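PDB 3FGY: SnoaL-like domain-containing protein from Burkholderia xenovorans LB400, which is of unknown function but has the NTF2-like fold of the SnoaL-like family, in which many relatives use a cone-shaped pocket to bind or transform small molecules. Local coordinates for residues G90-K93 with T98-D101; Q9-F14 with P73-Q78; I34-P39 with A52-L57. One frame throughout, in Å; residues are numbered along the deposited sequence.

Contact 1 (G90-K93 with T98-D101); sequences GRVK and TFED
The ring of Phe-99 lies with one face against the backbone of Gly-90, whose CA sits 3.9 Å from the ring centroid, 20° off the normal and displaced toward the rim: a CH-pi contact made by a residue with no side chain to hold the ring away. Val-92 crosses the phenyl group at about a right angle, its CG2 4.1 Å from Phe-99 CE2, and helix 123-129 adds Leu-126 and Ala-129 around the same ring. Phe-99 can fold back over its neighbour strand because CG stands between its own backbone N and carbonyl carbon (chi1 62°). Beneath the ring the two backbones pair: Gly-90 N donates to Phe-99 O at 2.9 Å, and Phe-99 N to Gly-90 O at 3.0 Å. On the other face of the sheet Arg-91 CD brushes Thr-98 CG2 at 4.0 Å, while the guanidinium end goes to a salt bridge with Glu-66. Gly-90 with Phe-99 is thus the hydrogen-bonded pair and Arg-91 with Thr-98 the non-hydrogen-bonded pair of an antiparallel beta hairpin, strands 81-92 and 98-110, within the curved sheet of the NTF2-like fold.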
loop_
_atom_site.group_PDB
_atom_site.type_symbol
_atom_site.label_atom_id
_atom_site.label_comp_id
_atom_site.label_asym_id
_atom_site.label_seq_id
_atom_site.Cartn_x
_atom_site.Cartn_y
_atom_site.Cartn_z
ATOM N N GLY A 90 -9.417 -5.607 13.504
ATOM C CA GLY A 90 -9.065 -5.072 14.789
ATOM C C GLY A 90 -10.175 -4.401 15.557
ATOM O O GLY A 90 -11.287 -4.229 15.063
ATOM N N ARG A 91 -9.840 -4.017 16.778
ATOM C CA ARG A 91 -10.721 -3.269 17.636
ATOM C C ARG A 91 -9.921 -2.251 18.427
ATOM O O ARG A 91 -8.850 -2.550 18.952
ATOM C CB ARG A 91 -11.484 -4.198 18.548
ATOM C CG ARG A 91 -12.545 -3.491 19.382
ATOM C CD ARG A 91 -13.514 -4.519 19.962
ATOM N NE ARG A 91 -12.853 -5.371 20.958
ATOM C CZ ARG A 91 -13.417 -6.420 21.580
ATOM N NH1 ARG A 91 -14.679 -6.791 21.351
ATOM N NH2 ARG A 91 -12.705 -7.108 22.463
ATOM N N VAL A 92 -10.429 -1.032 18.449
ATOM C CA VAL A 92 -9.802 0.063 19.169
ATOM C C VAL A 92 -10.274 0.026 20.605
ATOM O O VAL A 92 -11.477 0.054 20.879
ATOM C CB VAL A 92 -10.100 1.437 18.512
ATOM C CG1 VAL A 92 -9.490 2.563 19.345
ATOM C CG2 VAL A 92 -9.565 1.483 17.090
ATOM N N LYS A 93 -9.345 -0.082 21.544
ATOM C CA LYS A 93 -9.725 -0.309 22.934
ATOM C C LYS A 93 -10.533 0.847 23.543
ATOM O O LYS A 93 -11.495 0.602 24.279
ATOM C CB LYS A 93 -8.489 -0.659 23.779
ATOM C CG LYS A 93 -7.801 -1.974 23.429
ATOM C CD LYS A 93 -6.746 -2.318 24.506
ATOM C CE LYS A 93 -5.923 -3.587 24.220
ATOM N NZ LYS A 93 -6.509 -4.891 24.783
ATOM N N THR A 98 -14.660 -1.321 15.767
ATOM C CA THR A 98 -13.968 -2.369 15.024
ATOM C C THR A 98 -13.545 -1.861 13.617
ATOM O O THR A 98 -14.096 -0.884 13.110
ATOM C CB THR A 98 -14.831 -3.646 14.944
ATOM O OG1 THR A 98 -16.018 -3.395 14.161
ATOM C CG2 THR A 98 -15.229 -4.156 16.349
ATOM N N PHE A 99 -12.580 -2.524 12.986
ATOM C CA PHE A 99 -12.200 -2.199 11.632
ATOM C C PHE A 99 -11.575 -3.395 10.956
ATOM O O PHE A 99 -11.190 -4.370 11.605
ATOM C CB PHE A 99 -11.209 -1.027 11.607
ATOM C CG PHE A 99 -9.919 -1.316 12.315
ATOM C CD1 PHE A 99 -8.847 -1.869 11.629
ATOM C CD2 PHE A 99 -9.798 -1.059 13.659
ATOM C CE1 PHE A 99 -7.661 -2.156 12.279
ATOM C CE2 PHE A 99 -8.609 -1.311 14.316
ATOM C CZ PHE A 99 -7.548 -1.880 13.634
ATOM N N GLU A 100 -11.502 -3.281 9.629
ATOM C CA GLU A 100 -10.710 -4.208 8.838
ATOM C C GLU A 100 -9.762 -3.319 7.993
ATOM O O GLU A 100 -10.041 -2.128 7.753
ATOM C CB GLU A 100 -11.623 -5.220 8.093
ATOM C CG GLU A 100 -12.623 -5.883 9.095
ATOM C CD GLU A 100 -13.332 -7.210 8.705
ATOM O OE1 GLU A 100 -13.556 -7.506 7.525
ATOM O OE2 GLU A 100 -13.710 -7.949 9.640
ATOM N N ASP A 101 -8.606 -3.843 7.622
ATOM C CA ASP A 101 -7.569 -3.013 6.978
ATOM C C ASP A 101 -6.835 -3.916 6.008
ATOM O O ASP A 101 -6.280 -4.920 6.434
ATOM C CB ASP A 101 -6.573 -2.453 8.025
ATOM C CG ASP A 101 -5.634 -1.354 7.462
ATOM O OD1 ASP A 101 -6.000 -0.706 6.477
ATOM O OD2 ASP A 101 -4.518 -1.156 8.014
#

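Contact 2 (Q9-F14 with P73-Q78); sequences QIVKDF and PEFVAQ
Lys-12 lays its aliphatic chain over one face of the Phe-75 ring, and Val-11 meets the same ring at its edge; these three residues make the whole contact between the helix segment 9-14 and the strand segment 73-78. The tight part is where the buried valine and the lysine methylenes close on the ring. Val-11 CG1 lies in the ring plane, 3.9 Å from Phe-75 CE2, and the valine continues onto Val-82, Ile-107 and Val-109 of the sheet, while Phe-75 also packs on Val-84. Lys-12 CE lies 3.9 Å from the centroid of the Phe-75 ring, 25° off the normal, a CH-pi contact offset toward the rim. Nearer the helix, Lys-12 CG passes above the rim, 3.7 Å from Phe-75 CZ. With CG anti to the carbonyl carbon (chi1 -69°) and every later torsion extended, the lysine runs obliquely across the ring and carries NZ beyond it.

The loose side begins at that distal end, where the lysine is exposed. The strand has a second set of partners in the other subunit, where Glu-74 forms a salt bridge with Arg-81 of that chain and Gln-78 packs on its Phe-75.

Between 9-14 and 73-78 the contact is therefore one of dispersion and CH-pi, made to a strand, 65-78, that is an edge strand within this chain. A positive charge at the end of the lysine would probably polarise the methylene next to it and favour its place over the aromatic face, while the exposed side chain probably leaves its ammonium end to solvent.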
loop_
_atom_site.group_PDB
_atom_site.type_symbol
_atom_site.label_atom_id
_atom_site.label_comp_id
_atom_site.label_asym_id
_atom_site.label_seq_id
_atom_site.Cartn_x
_atom_site.Cartn_y
_atom_site.Cartn_z
ATOM N N GLN A 9 13.829 -13.374 4.876
ATOM C CA GLN A 9 13.957 -14.015 6.176
ATOM C C GLN A 9 14.153 -12.986 7.299
ATOM O O GLN A 9 13.581 -13.138 8.369
ATOM C CB GLN A 9 15.094 -15.023 6.192
ATOM C CG GLN A 9 15.140 -15.853 7.463
ATOM C CD GLN A 9 13.845 -16.615 7.684
ATOM O OE1 GLN A 9 13.493 -17.498 6.896
ATOM N NE2 GLN A 9 13.113 -16.261 8.740
ATOM N N ILE A 10 14.936 -11.942 7.039
ATOM C CA ILE A 10 15.107 -10.829 8.005
ATOM C C ILE A 10 13.791 -10.141 8.321
ATOM O O ILE A 10 13.490 -9.847 9.477
ATOM C CB ILE A 10 16.091 -9.768 7.477
ATOM C CG1 ILE A 10 17.512 -10.331 7.464
ATOM C CG2 ILE A 10 16.046 -8.509 8.327
ATOM C CD1 ILE A 10 18.456 -9.568 6.568
ATOM N N VAL A 11 12.996 -9.881 7.287
ATOM C CA VAL A 11 11.704 -9.264 7.496
ATOM C C VAL A 11 10.799 -10.213 8.289
ATOM O O VAL A 11 10.135 -9.793 9.233
ATOM C CB VAL A 11 11.072 -8.812 6.170
ATOM C CG1 VAL A 11 9.640 -8.374 6.387
ATOM C CG2 VAL A 11 11.906 -7.682 5.558
ATOM N N LYS A 12 10.793 -11.496 7.930
ATOM C CA LYS A 12 10.084 -12.508 8.725
ATOM C C LYS A 12 10.594 -12.568 10.190
ATOM O O LYS A 12 9.787 -12.683 11.114
ATOM C CB LYS A 12 10.168 -13.885 8.037
ATOM C CG LYS A 12 9.361 -13.953 6.738
ATOM C CD LYS A 12 9.451 -15.316 6.055
ATOM C CE LYS A 12 8.549 -15.378 4.822
ATOM N NZ LYS A 12 8.797 -16.596 3.973
ATOM N N ASP A 13 11.907 -12.461 10.394
ATOM C CA ASP A 13 12.512 -12.390 11.748
ATOM C C ASP A 13 12.081 -11.123 12.505
ATOM O O ASP A 13 12.030 -11.114 13.740
ATOM C CB ASP A 13 14.046 -12.390 11.681
ATOM C CG ASP A 13 14.631 -13.724 11.244
ATOM O OD1 ASP A 13 13.903 -14.743 11.267
ATOM O OD2 ASP A 13 15.826 -13.733 10.872
ATOM N N PHE A 14 11.796 -10.057 11.749
ATOM C CA PHE A 14 11.427 -8.748 12.302
ATOM C C PHE A 14 10.079 -8.853 13.008
ATOM O O PHE A 14 9.966 -8.530 14.199
ATOM C CB PHE A 14 11.403 -7.708 11.170
ATOM C CG PHE A 14 11.025 -6.319 11.605
ATOM C CD1 PHE A 14 11.918 -5.520 12.299
ATOM C CD2 PHE A 14 9.782 -5.803 11.279
ATOM C CE1 PHE A 14 11.552 -4.231 12.682
ATOM C CE2 PHE A 14 9.424 -4.517 11.655
ATOM C CZ PHE A 14 10.306 -3.743 12.354
ATOM N N PRO A 73 0.703 -13.159 5.600
ATOM C CA PRO A 73 0.932 -12.158 4.556
ATOM C C PRO A 73 1.696 -12.729 3.377
ATOM O O PRO A 73 2.247 -13.853 3.447
ATOM C CB PRO A 73 1.779 -11.100 5.256
ATOM C CG PRO A 73 2.494 -11.828 6.316
ATOM C CD PRO A 73 1.604 -12.974 6.750
ATOM N N GLU A 74 1.720 -11.924 2.315
ATOM C CA GLU A 74 2.470 -12.172 1.101
ATOM C C GLU A 74 3.701 -11.313 1.104
ATOM O O GLU A 74 3.667 -10.138 1.527
ATOM C CB GLU A 74 1.602 -11.809 -0.118
ATOM C CG GLU A 74 2.318 -11.842 -1.437
ATOM C CD GLU A 74 1.507 -11.177 -2.563
ATOM O OE1 GLU A 74 0.557 -10.437 -2.258
ATOM O OE2 GLU A 74 1.879 -11.390 -3.741
ATOM N N PHE A 75 4.816 -11.896 0.673
ATOM C CA PHE A 75 6.076 -11.162 0.552
ATOM C C PHE A 75 6.418 -11.034 -0.927
ATOM O O PHE A 75 6.480 -12.053 -1.640
ATOM C CB PHE A 75 7.202 -11.873 1.314
ATOM C CG PHE A 75 6.967 -11.939 2.772
ATOM C CD1 PHE A 75 6.146 -12.927 3.305
ATOM C CD2 PHE A 75 7.494 -10.987 3.622
ATOM C CE1 PHE A 75 5.885 -12.979 4.646
ATOM C CE2 PHE A 75 7.229 -11.044 4.967
ATOM C CZ PHE A 75 6.429 -12.030 5.480
ATOM N N VAL A 76 6.641 -9.803 -1.370
ATOM C CA VAL A 76 7.093 -9.522 -2.716
ATOM C C VAL A 76 8.407 -8.762 -2.590
ATOM O O VAL A 76 8.412 -7.644 -2.066
ATOM C CB VAL A 76 6.078 -8.696 -3.502
ATOM C CG1 VAL A 76 6.583 -8.488 -4.949
ATOM C CG2 VAL A 76 4.704 -9.384 -3.479
ATOM N N ALA A 77 9.493 -9.375 -3.074
ATOM C CA ALA A 77 10.853 -8.922 -2.815
ATOM C C ALA A 77 11.623 -8.726 -4.131
ATOM O O ALA A 77 11.601 -9.584 -5.015
ATOM C CB ALA A 77 11.606 -9.946 -1.899
ATOM N N GLN A 78 12.322 -7.603 -4.231
ATOM C CA GLN A 78 13.199 -7.322 -5.354
ATOM C C GLN A 78 14.251 -6.331 -4.866
ATOM O O GLN A 78 13.934 -5.371 -4.138
ATOM C CB GLN A 78 12.396 -6.770 -6.543
ATOM C CG GLN A 78 13.204 -6.696 -7.821
ATOM C CD GLN A 78 12.375 -6.293 -9.029
ATOM O OE1 GLN A 78 11.392 -5.577 -8.916
ATOM N NE2 GLN A 78 12.816 -6.733 -10.216
#

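Contact 3 (I34-P39 with A52-L57); sequences IEWIIP and AALAAL
Trp-36 and Leu-57 both carry CG anti to the backbone N (chi1 -175° and 167°), and these torsions send the indole out from strand 34-38 and the leucine out from helix 50-64 until they meet at about a right angle. Leu-57 carries the contact: its CD2 stands over the centre of one indole face, 3.7 Å from the centroid of the Trp-36 six-membered ring and 15° off its normal, a CH-pi contact. Leu-57 CD1 meets Ile-38 CD1 tip to tip at 3.9 Å. About a turn earlier, Leu-54 is modelled in two conformers; in the one described its CD1 lies at the indole edge, a close approach that is doubtful. Met-18 of helix 5-20 and Ile-117 of strand 113-120 also touch the indole.

Its one polar atom, NE1, is hydrogen-bonded to Glu-119, a bond that would restrain the turn of the indole about its CB-CG bond. A di(hydroxyethyl)ether about 4 Å from the Trp-36 side chain, probably from the crystallisation liquor, only hints at a pocket. Between these two segments the chemistry is wholly apolar, so shape and burial hold them together, and the indole's polar need is met by the sheet.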
loop_
_atom_site.group_PDB
_atom_site.type_symbol
_atom_site.label_atom_id
_atom_site.label_comp_id
_atom_site.label_asym_id
_atom_site.label_seq_id
_atom_site.Cartn_x
_atom_site.Cartn_y
_atom_site.Cartn_z
ATOM N N ILE A 34 16.603 3.169 12.115
ATOM C CA ILE A 34 15.345 2.668 11.518
ATOM C C ILE A 34 14.279 3.768 11.526
ATOM O O ILE A 34 14.139 4.492 12.488
ATOM C CB ILE A 34 14.840 1.389 12.246
ATOM C CG1 ILE A 34 13.599 0.830 11.552
ATOM C CG2 ILE A 34 14.550 1.674 13.712
ATOM C CD1 ILE A 34 13.290 -0.626 11.902
ATOM N N GLU A 35 13.566 3.906 10.416
ATOM C CA GLU A 35 12.496 4.868 10.239
ATOM C C GLU A 35 11.224 4.089 9.921
ATOM O O GLU A 35 11.260 3.271 9.011
ATOM C CB GLU A 35 12.858 5.722 9.031
ATOM C CG GLU A 35 11.852 6.739 8.628
ATOM C CD GLU A 35 12.274 7.428 7.360
ATOM O OE1 GLU A 35 12.031 6.873 6.260
ATOM O OE2 GLU A 35 12.861 8.515 7.467
ATOM N N TRP A 36 10.137 4.327 10.655
ATOM C CA TRP A 36 8.861 3.656 10.405
ATOM C C TRP A 36 7.785 4.717 10.289
ATOM O O TRP A 36 7.426 5.403 11.268
ATOM C CB TRP A 36 8.577 2.671 11.541
ATOM C CG TRP A 36 7.382 1.768 11.452
ATOM C CD1 TRP A 36 6.225 1.944 10.716
ATOM C CD2 TRP A 36 7.205 0.553 12.179
ATOM N NE1 TRP A 36 5.354 0.884 10.940
ATOM C CE2 TRP A 36 5.922 0.033 11.838
ATOM C CE3 TRP A 36 7.999 -0.149 13.086
ATOM C CZ2 TRP A 36 5.444 -1.141 12.372
ATOM C CZ3 TRP A 36 7.533 -1.311 13.592
ATOM C CH2 TRP A 36 6.265 -1.796 13.259
ATOM N N ILE A 37 7.257 4.828 9.074
ATOM C CA ILE A 37 6.299 5.867 8.718
ATOM C C ILE A 37 4.888 5.299 8.683
ATOM O O ILE A 37 4.621 4.311 7.981
ATOM C CB ILE A 37 6.651 6.493 7.341
ATOM C CG1 ILE A 37 8.085 7.076 7.320
ATOM C CG2 ILE A 37 5.607 7.523 6.936
ATOM C CD1 ILE A 37 8.527 7.577 5.949
ATOM N N ILE A 38 3.981 5.930 9.419
ATOM C CA ILE A 38 2.602 5.515 9.525
ATOM C C ILE A 38 1.736 6.714 9.137
ATOM O O ILE A 38 1.802 7.759 9.771
ATOM C CB ILE A 38 2.287 5.024 10.953
ATOM C CG1 ILE A 38 3.219 3.853 11.325
ATOM C CG2 ILE A 38 0.796 4.630 11.042
ATOM C CD1 ILE A 38 2.863 3.229 12.682
ATOM N N PRO A 39 0.939 6.570 8.059
ATOM C CA PRO A 39 0.141 7.703 7.612
ATOM C C PRO A 39 -1.165 7.866 8.389
ATOM O O PRO A 39 -1.521 7.012 9.232
ATOM C CB PRO A 39 -0.171 7.345 6.157
ATOM C CG PRO A 39 -0.344 5.887 6.164
ATOM C CD PRO A 39 0.686 5.383 7.210
ATOM N N ALA A 52 14.448 3.423 20.455
ATOM C CA ALA A 52 13.553 3.832 21.528
ATOM C C ALA A 52 12.147 4.105 20.990
ATOM O O ALA A 52 11.164 3.661 21.585
ATOM C CB ALA A 52 14.100 5.049 22.258
ATOM N N ALA A 53 12.060 4.827 19.871
ATOM C CA ALA A 53 10.789 5.142 19.245
ATOM C C ALA A 53 10.089 3.869 18.800
ATOM O O ALA A 53 8.867 3.771 18.906
ATOM C CB ALA A 53 10.965 6.098 18.077
ATOM N N LEU A 54 10.854 2.902 18.291
ATOM C CA LEU A 54 10.320 1.596 17.856
ATOM C C LEU A 54 9.647 0.909 19.032
ATOM O O LEU A 54 8.530 0.417 18.938
ATOM C CB LEU A 54 11.447 0.707 17.302
ATOM C CG LEU A 54 11.130 -0.737 16.872
ATOM C CD1 LEU A 54 10.089 -0.762 15.780
ATOM C CD2 LEU A 54 12.408 -1.441 16.415
ATOM N N ALA A 55 10.357 0.888 20.160
ATOM C CA ALA A 55 9.861 0.263 21.382
ATOM C C ALA A 55 8.576 0.947 21.859
ATOM O O ALA A 55 7.599 0.302 22.234
ATOM C CB ALA A 55 10.925 0.342 22.470
ATOM N N ALA A 56 8.596 2.274 21.862
ATOM C CA ALA A 56 7.464 3.083 22.285
ATOM C C ALA A 56 6.238 2.842 21.403
ATOM O O ALA A 56 5.098 2.808 21.877
ATOM C CB ALA A 56 7.843 4.564 22.233
ATOM N N LEU A 57 6.476 2.710 20.099
ATOM C CA LEU A 57 5.405 2.454 19.117
ATOM C C LEU A 57 4.745 1.115 19.395
ATOM O O LEU A 57 3.519 1.041 19.484
ATOM C CB LEU A 57 5.989 2.459 17.706
ATOM C CG LEU A 57 5.098 1.906 16.581
ATOM C CD1 LEU A 57 3.762 2.711 16.489
ATOM C CD2 LEU A 57 5.862 1.889 15.251
#

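In the fold
All three contacts reach the same mixed sheet of the SnoaL-like domain. Along the chain, contact 3 is nested inside the loop closed by contact 2, and contact 1 follows both. Contacts 2 and 3, with centres about 18 Å apart, touch through Phe-14, whose CZ lies 3.9 Å from Trp-36 CZ3, so helix 5-20 links the two. Contact 1 stands apart, its centre about 24 Å from that of contact 2 and about 20 Å from that of contact 3, but strand 81-92 neighbours strand 65-78. An unidentified molecule, probably from the crystallisation liquor, is modelled about 4 Å from the Phe-99 side chain and one about 5 Å from that of Ile-38, which may mark a pocket; the strand of contact 2 meets the second subunit.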